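Local atomic coordinates of 6-aminohexanoate-cyclic-dimer hydrolase (Arthrobacter sp., PDB entry 3A2Q), a protein that hydrolyses the cyclic dimer of 6-aminohexanoate, a by-product of nylon-6 manufacture, opening one amide bond to give the linear dimer. Residues Thr84-Arg96 and Asn327-Val340. The protein carries 1 engineered substitution. Residues are numbered along the deposited sequence; the frame is centred on the assembly and turned at random.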
ATOM      1  N   THR A  84     -11.464  -0.659  14.068  1.00 37.05           N
ATOM      2  CA  THR A  84     -12.271   0.528  13.793  1.00 36.81           C
ATOM      3  C   THR A  84     -12.442   0.885  12.322  1.00 36.44           C
ATOM      4  O   THR A  84     -13.480   1.428  11.929  1.00 34.18           O
ATOM      5  CB  THR A  84     -11.680   1.771  14.496  1.00 39.47           C
ATOM      6  OG1 THR A  84     -10.426   2.109  13.889  1.00 39.57           O
ATOM      7  CG2 THR A  84     -11.456   1.495  15.981  1.00 33.76           C
ATOM      8  N   SER A  85     -11.432   0.581  11.508  1.00 36.35           N
ATOM      9  CA  SER A  85     -11.477   0.925  10.090  1.00 33.84           C
ATOM     10  C   SER A  85     -11.619   2.440  10.016  1.00 34.51           C
ATOM     11  O   SER A  85     -12.075   2.992   9.013  1.00 34.96           O
ATOM     12  CB  SER A  85     -12.671   0.263   9.401  1.00 39.36           C
ATOM     13  OG  SER A  85     -12.492  -1.138   9.314  1.00 38.61           O
ATOM     14  N   SER A  86     -11.224   3.096  11.103  1.00 32.45           N
ATOM     15  CA  SER A  86     -11.296   4.546  11.238  1.00 34.79           C
ATOM     16  C   SER A  86     -12.694   5.124  11.074  1.00 33.16           C
ATOM     17  O   SER A  86     -12.874   6.228  10.555  1.00 33.48           O
ATOM     18  CB  SER A  86     -10.317   5.227  10.281  1.00 33.22           C
ATOM     19  OG  SER A  86      -8.995   5.090  10.776  1.00 31.99           O
ATOM     20  N   ILE A  87     -13.685   4.362  11.520  1.00 36.07           N
ATOM     21  CA  ILE A  87     -15.072   4.809  11.480  1.00 36.73           C
ATOM     22  C   ILE A  87     -15.380   5.283  12.901  1.00 38.47           C
ATOM     23  O   ILE A  87     -15.228   4.524  13.856  1.00 35.83           O
ATOM     24  CB  ILE A  87     -16.039   3.665  11.109  1.00 35.88           C
ATOM     25  CG1 ILE A  87     -15.687   3.112   9.726  1.00 37.74           C
ATOM     26  CG2 ILE A  87     -17.473   4.181  11.115  1.00 35.32           C
ATOM     27  CD1 ILE A  87     -16.544   1.932   9.289  1.00 32.48           C
ATOM     28  N   LYS A  88     -15.787   6.541  13.038  1.00 40.21           N
ATOM     29  CA  LYS A  88     -16.096   7.101  14.351  1.00 42.56           C
ATOM     30  C   LYS A  88     -17.049   6.182  15.112  1.00 40.59           C
ATOM     31  O   LYS A  88     -16.747   5.739  16.219  1.00 40.17           O
ATOM     32  CB  LYS A  88     -16.719   8.491  14.190  1.00 46.32           C
ATOM     33  CG  LYS A  88     -16.987   9.223  15.496  1.00 57.80           C
ATOM     34  CD  LYS A  88     -17.528  10.622  15.228  1.00 66.39           C
ATOM     35  CE  LYS A  88     -17.821  11.370  16.521  1.00 72.45           C
ATOM     36  NZ  LYS A  88     -18.886  10.707  17.321  1.00 75.48           N
ATOM     37  N   GLY A  89     -18.191   5.885  14.500  1.00 42.09           N
ATOM     38  CA  GLY A  89     -19.172   5.019  15.130  1.00 43.16           C
ATOM     39  C   GLY A  89     -18.627   3.671  15.568  1.00 43.69           C
ATOM     40  O   GLY A  89     -19.151   3.063  16.500  1.00 43.26           O
ATOM     41  N   MET A  90     -17.579   3.193  14.901  1.00 42.96           N
ATOM     42  CA  MET A  90     -16.986   1.905  15.250  1.00 41.10           C
ATOM     43  C   MET A  90     -15.956   2.029  16.365  1.00 42.04           C
ATOM     44  O   MET A  90     -15.820   1.133  17.194  1.00 41.19           O
ATOM     45  CB  MET A  90     -16.328   1.261  14.027  1.00 43.23           C
ATOM     46  CG  MET A  90     -17.301   0.801  12.955  1.00 40.06           C
ATOM     47  SD  MET A  90     -18.478  -0.429  13.561  1.00 45.63           S
ATOM     48  CE  MET A  90     -17.392  -1.799  13.860  1.00 37.78           C
ATOM     49  N   LYS A  91     -15.224   3.137  16.385  1.00 42.12           N
ATOM     50  CA  LYS A  91     -14.212   3.339  17.411  1.00 43.04           C
ATOM     51  C   LYS A  91     -14.864   3.403  18.792  1.00 45.51           C
ATOM     52  O   LYS A  91     -14.359   2.837  19.763  1.00 44.07           O
ATOM     53  CB  LYS A  91     -13.436   4.631  17.147  1.00 37.89           C
ATOM     54  CG  LYS A  91     -12.335   4.881  18.159  1.00 39.34           C
ATOM     55  CD  LYS A  91     -11.602   6.185  17.905  1.00 35.81           C
ATOM     56  CE  LYS A  91     -10.495   6.362  18.931  1.00 41.62           C
ATOM     57  NZ  LYS A  91      -9.765   7.641  18.765  1.00 48.67           N
ATOM     58  N   GLU A  92     -15.994   4.093  18.864  1.00 46.41           N
ATOM     59  CA  GLU A  92     -16.725   4.248  20.112  1.00 48.95           C
ATOM     60  C   GLU A  92     -17.320   2.930  20.602  1.00 49.84           C
ATOM     61  O   GLU A  92     -17.386   2.679  21.807  1.00 49.91           O
ATOM     62  CB  GLU A  92     -17.835   5.283  19.923  1.00 51.21           C
ATOM     63  CG  GLU A  92     -17.316   6.671  19.596  1.00 55.10           C
ATOM     64  CD  GLU A  92     -18.411   7.617  19.146  1.00 64.15           C
ATOM     65  OE1 GLU A  92     -18.122   8.823  18.988  1.00 67.10           O
ATOM     66  OE2 GLU A  92     -19.558   7.156  18.945  1.00 68.05           O
ATOM     67  N   SER A  93     -17.737   2.086  19.662  1.00 48.25           N
ATOM     68  CA  SER A  93     -18.342   0.798  19.992  1.00 48.17           C
ATOM     69  C   SER A  93     -17.377  -0.143  20.701  1.00 47.17           C
ATOM     70  O   SER A  93     -17.804  -1.079  21.381  1.00 47.79           O
ATOM     71  CB  SER A  93     -18.851   0.110  18.725  1.00 48.99           C
ATOM     72  OG  SER A  93     -17.776  -0.473  18.007  1.00 52.62           O
ATOM     73  N   GLY A  94     -16.081   0.095  20.535  1.00 44.44           N
ATOM     74  CA  GLY A  94     -15.091  -0.763  21.163  1.00 43.05           C
ATOM     75  C   GLY A  94     -15.071  -2.151  20.549  1.00 45.11           C
ATOM     76  O   GLY A  94     -14.526  -3.089  21.129  1.00 45.66           O
ATOM     77  N   TYR A  95     -15.669  -2.283  19.368  1.00 46.74           N
ATOM     78  CA  TYR A  95     -15.723  -3.562  18.666  1.00 45.30           C
ATOM     79  C   TYR A  95     -14.353  -4.220  18.534  1.00 45.93           C
ATOM     80  O   TYR A  95     -13.347  -3.548  18.303  1.00 47.19           O
ATOM     81  CB  TYR A  95     -16.326  -3.372  17.267  1.00 46.06           C
ATOM     82  CG  TYR A  95     -16.217  -4.595  16.380  1.00 45.59           C
ATOM     83  CD1 TYR A  95     -16.917  -5.763  16.679  1.00 46.43           C
ATOM     84  CD2 TYR A  95     -15.381  -4.599  15.261  1.00 46.75           C
ATOM     85  CE1 TYR A  95     -16.788  -6.903  15.892  1.00 49.75           C
ATOM     86  CE2 TYR A  95     -15.242  -5.737  14.465  1.00 47.67           C
ATOM     87  CZ  TYR A  95     -15.947  -6.885  14.789  1.00 49.92           C
ATOM     88  OH  TYR A  95     -15.802  -8.024  14.026  1.00 50.03           O
ATOM     89  N   ARG A  96     -14.324  -5.540  18.687  1.00 43.60           N
ATOM     90  CA  ARG A  96     -13.092  -6.312  18.553  1.00 45.06           C
ATOM     91  C   ARG A  96     -13.361  -7.489  17.619  1.00 44.80           C
ATOM     92  O   ARG A  96     -14.408  -8.130  17.707  1.00 44.64           O
ATOM     93  CB  ARG A  96     -12.623  -6.824  19.918  1.00 43.19           C
ATOM     94  CG  ARG A  96     -12.084  -5.737  20.838  1.00 44.84           C
ATOM     95  CD  ARG A  96     -11.821  -6.267  22.241  1.00 44.80           C
ATOM     96  NE  ARG A  96     -11.309  -5.227  23.129  1.00 42.25           N
ATOM     97  CZ  ARG A  96     -10.026  -4.903  23.247  1.00 43.06           C
ATOM     98  NH1 ARG A  96      -9.109  -5.544  22.539  1.00 43.85           N
ATOM     99  NH2 ARG A  96      -9.661  -3.930  24.069  1.00 44.61           N
ATOM    100  N   ASN A 327     -20.226  -3.039   8.694  1.00 35.42           N
ATOM    101  CA  ASN A 327     -19.706  -2.645   9.994  1.00 37.47           C
ATOM    102  C   ASN A 327     -20.850  -2.461  10.988  1.00 37.78           C
ATOM    103  O   ASN A 327     -20.713  -2.772  12.166  1.00 39.23           O
ATOM    104  CB  ASN A 327     -18.861  -1.372   9.861  1.00 31.54           C
ATOM    105  CG  ASN A 327     -17.412  -1.678   9.530  1.00 30.38           C
ATOM    106  OD1 ASN A 327     -16.634  -2.063  10.403  1.00 32.11           O
ATOM    107  ND2 ASN A 327     -17.047  -1.528   8.262  1.00 33.12           N
ATOM    108  N   GLY A 328     -21.985  -1.977  10.498  1.00 40.33           N
ATOM    109  CA  GLY A 328     -23.134  -1.798  11.363  1.00 41.58           C
ATOM    110  C   GLY A 328     -23.535  -3.136  11.955  1.00 44.84           C
ATOM    111  O   GLY A 328     -23.808  -3.244  13.152  1.00 44.56           O
ATOM    112  N   GLU A 329     -23.561  -4.167  11.114  1.00 43.21           N
ATOM    113  CA  GLU A 329     -23.926  -5.504  11.567  1.00 44.36           C
ATOM    114  C   GLU A 329     -22.957  -6.033  12.611  1.00 44.14           C
ATOM    115  O   GLU A 329     -23.355  -6.756  13.522  1.00 46.71           O
ATOM    116  CB  GLU A 329     -23.975  -6.478  10.391  1.00 46.28           C
ATOM    117  CG  GLU A 329     -25.051  -6.176   9.369  1.00 57.76           C
ATOM    118  CD  GLU A 329     -25.137  -7.246   8.300  1.00 70.22           C
ATOM    119  OE1 GLU A 329     -25.397  -8.415   8.656  1.00 74.36           O
ATOM    120  OE2 GLU A 329     -24.939  -6.924   7.107  1.00 76.09           O
ATOM    121  N   LEU A 330     -21.686  -5.673  12.479  1.00 42.64           N
ATOM    122  CA  LEU A 330     -20.668  -6.123  13.422  1.00 43.29           C
ATOM    123  C   LEU A 330     -20.966  -5.699  14.855  1.00 45.42           C
ATOM    124  O   LEU A 330     -20.665  -6.429  15.798  1.00 47.60           O
ATOM    125  CB  LEU A 330     -19.292  -5.588  13.025  1.00 42.62           C
ATOM    126  CG  LEU A 330     -18.663  -6.160  11.756  1.00 42.02           C
ATOM    127  CD1 LEU A 330     -17.315  -5.504  11.526  1.00 43.67           C
ATOM    128  CD2 LEU A 330     -18.501  -7.664  11.897  1.00 41.40           C
ATOM    129  N   ILE A 331     -21.555  -4.521  15.021  1.00 46.07           N
ATOM    130  CA  ILE A 331     -21.866  -4.032  16.356  1.00 48.91           C
ATOM    131  C   ILE A 331     -23.325  -4.244  16.747  1.00 50.71           C
ATOM    132  O   ILE A 331     -23.691  -4.067  17.908  1.00 52.89           O
ATOM    133  CB  ILE A 331     -21.515  -2.542  16.490  1.00 46.09           C
ATOM    134  CG1 ILE A 331     -22.287  -1.728  15.454  1.00 48.95           C
ATOM    135  CG2 ILE A 331     -20.018  -2.354  16.323  1.00 46.78           C
ATOM    136  CD1 ILE A 331     -22.147  -0.231  15.632  1.00 51.39           C
ATOM    137  N   GLY A 332     -24.157  -4.611  15.778  1.00 50.72           N
ATOM    138  CA  GLY A 332     -25.556  -4.864  16.070  1.00 52.30           C
ATOM    139  C   GLY A 332     -26.533  -3.733  15.819  1.00 52.42           C
ATOM    140  O   GLY A 332     -27.707  -3.845  16.171  1.00 53.36           O
ATOM    141  N   ARG A 333     -26.068  -2.642  15.221  1.00 51.62           N
ATOM    142  CA  ARG A 333     -26.949  -1.515  14.936  1.00 51.04           C
ATOM    143  C   ARG A 333     -26.528  -0.813  13.656  1.00 52.33           C
ATOM    144  O   ARG A 333     -25.338  -0.718  13.354  1.00 52.67           O
ATOM    145  CB  ARG A 333     -26.925  -0.504  16.088  1.00 50.65           C
ATOM    146  CG  ARG A 333     -25.640   0.302  16.178  1.00 52.22           C
ATOM    147  CD  ARG A 333     -25.673   1.294  17.331  1.00 56.03           C
ATOM    148  NE  ARG A 333     -24.472   2.123  17.367  1.00 53.71           N
ATOM    149  CZ  ARG A 333     -24.182   3.059  16.469  1.00 51.38           C
ATOM    150  NH1 ARG A 333     -25.008   3.298  15.460  1.00 48.48           N
ATOM    151  NH2 ARG A 333     -23.058   3.753  16.576  1.00 50.71           N
ATOM    152  N   PRO A 334     -27.502  -0.311  12.884  1.00 52.66           N
ATOM    153  CA  PRO A 334     -27.191   0.388  11.634  1.00 51.53           C
ATOM    154  C   PRO A 334     -26.369   1.636  11.933  1.00 52.14           C
ATOM    155  O   PRO A 334     -26.505   2.232  13.003  1.00 53.69           O
ATOM    156  CB  PRO A 334     -28.571   0.740  11.072  1.00 49.59           C
ATOM    157  CG  PRO A 334     -29.485  -0.277  11.708  1.00 54.67           C
ATOM    158  CD  PRO A 334     -28.955  -0.374  13.106  1.00 51.63           C
ATOM    159  N   LEU A 335     -25.504   2.021  11.000  1.00 49.26           N
ATOM    160  CA  LEU A 335     -24.690   3.213  11.181  1.00 45.72           C
ATOM    161  C   LEU A 335     -25.437   4.372  10.541  1.00 44.36           C
ATOM    162  O   LEU A 335     -26.127   4.196   9.536  1.00 44.84           O
ATOM    163  CB  LEU A 335     -23.316   3.035  10.525  1.00 43.16           C
ATOM    164  CG  LEU A 335     -22.423   1.945  11.125  1.00 43.27           C
ATOM    165  CD1 LEU A 335     -21.096   1.899  10.383  1.00 47.41           C
ATOM    166  CD2 LEU A 335     -22.191   2.223  12.602  1.00 45.88           C
ATOM    167  N   THR A 336     -25.309   5.554  11.131  1.00 45.36           N
ATOM    168  CA  THR A 336     -25.988   6.733  10.617  1.00 47.64           C
ATOM    169  C   THR A 336     -24.998   7.792  10.166  1.00 48.50           C
ATOM    170  O   THR A 336     -23.792   7.664  10.371  1.00 48.83           O
ATOM    171  CB  THR A 336     -26.894   7.363  11.684  1.00 50.34           C
ATOM    172  OG1 THR A 336     -26.082   7.960  12.704  1.00 52.49           O
ATOM    173  CG2 THR A 336     -27.784   6.303  12.313  1.00 51.19           C
ATOM    174  N   GLU A 337     -25.530   8.850   9.565  1.00 49.92           N
ATOM    175  CA  GLU A 337     -24.720   9.951   9.073  1.00 52.13           C
ATOM    176  C   GLU A 337     -23.856  10.549  10.178  1.00 51.84           C
ATOM    177  O   GLU A 337     -22.980  11.369   9.911  1.00 50.74           O
ATOM    178  CB  GLU A 337     -25.629  11.028   8.478  1.00 55.99           C
ATOM    179  CG  GLU A 337     -24.894  12.196   7.845  1.00 61.08           C
ATOM    180  CD  GLU A 337     -25.830  13.145   7.124  1.00 64.52           C
ATOM    181  OE1 GLU A 337     -25.337  14.107   6.499  1.00 69.85           O
ATOM    182  OE2 GLU A 337     -27.058  12.928   7.181  1.00 66.47           O
ATOM    183  N   ASP A 338     -24.094  10.123  11.414  1.00 51.72           N
ATOM    184  CA  ASP A 338     -23.338  10.634  12.553  1.00 51.76           C
ATOM    185  C   ASP A 338     -22.209   9.700  12.977  1.00 50.51           C
ATOM    186  O   ASP A 338     -21.391  10.048  13.833  1.00 51.13           O
ATOM    187  CB  ASP A 338     -24.277  10.870  13.742  1.00 55.58           C
ATOM    188  CG  ASP A 338     -25.401  11.840  13.413  1.00 62.85           C
ATOM    189  OD1 ASP A 338     -25.102  12.971  12.971  1.00 64.10           O
ATOM    190  OD2 ASP A 338     -26.582  11.468  13.598  1.00 63.75           O
ATOM    191  N   ASP A 339     -22.163   8.516  12.375  1.00 47.40           N
ATOM    192  CA  ASP A 339     -21.141   7.529  12.706  1.00 43.23           C
ATOM    193  C   ASP A 339     -19.933   7.571  11.770  1.00 39.87           C
ATOM    194  O   ASP A 339     -18.855   7.097  12.118  1.00 38.83           O
ATOM    195  CB  ASP A 339     -21.748   6.126  12.674  1.00 45.21           C
ATOM    196  CG  ASP A 339     -22.844   5.944  13.703  1.00 45.52           C
ATOM    197  OD1 ASP A 339     -22.549   6.089  14.906  1.00 45.37           O
ATOM    198  OD2 ASP A 339     -23.995   5.656  13.309  1.00 45.75           O
ATOM    199  N   VAL A 340     -20.121   8.143  10.586  1.00 38.83           N
ATOM    200  CA  VAL A 340     -19.053   8.219   9.597  1.00 39.46           C
ATOM    201  C   VAL A 340     -18.783   9.656   9.158  1.00 41.57           C
ATOM    202  O   VAL A 340     -19.461  10.585   9.600  1.00 40.93           O
ATOM    203  CB  VAL A 340     -19.411   7.376   8.353  1.00 33.44           C
ATOM    204  CG1 VAL A 340     -19.744   5.949   8.772  1.00 38.86           C
ATOM    205  CG2 VAL A 340     -20.586   7.992   7.623  1.00 35.63           C
TER
HETATM  206  O   HOH W   1     -14.323  -2.095   7.267  1.00 44.70           O
HETATM  207  O   HOH W   2     -13.901  -1.949  11.872  1.00 53.98           O
HETATM  208  O   HOH W   3     -21.118   3.240  18.355  1.00 45.06           O
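Gly89 N, in the first turn of helix 88-93, donates to Asp339 O at 2.8 Å, in the carbonyl plane and on a lone pair, with an N-H...O angle of 172°. In this amidase-family fold the bond ties the short helix to the loop leaving helix 308-331, whose C-terminal turn ends in a Schellman motif with Gly332 at C-prime. The two helix segments run nearly parallel (18°), their axes 10.5 Å apart, and side chains meet between them. Met90, bent at chi2 and chi3, curls its thioether across Asn327, SD lying 3.5 Å from Asn327 O, while CE also meets Ile331 CG2. Ile331 CG2 also touches Ser93 and Tyr95 CB. The Tyr95 ring, swung anti to the backbone N (chi1 171°), takes Leu330 CB over one face, 4.1 Å from its centroid. At the other end Ile87 CG2 packs beside Val340 CG1, while Ile87 CD1 reaches the amide of Asn327. Asn327 ND2 donates to Glu323 O one turn back, and two waters link its amide to Ser85 OG, a side chain about 8 Å from that of Lys72, a probable member of the charge relay system. Behind the Gly89 bond, Asp339 is held by its own loop: Thr336 N binds OD2 through the anti lone pair, and Arg333 NH2 forms a salt bridge to OD1 at 2.9 Å, from above the carboxylate plane. The guanidinium, with Ile331 CD1 over one face, uses NH2 again for a water 2.7 Å away, which donates to Gly89 O, also at 2.7 Å.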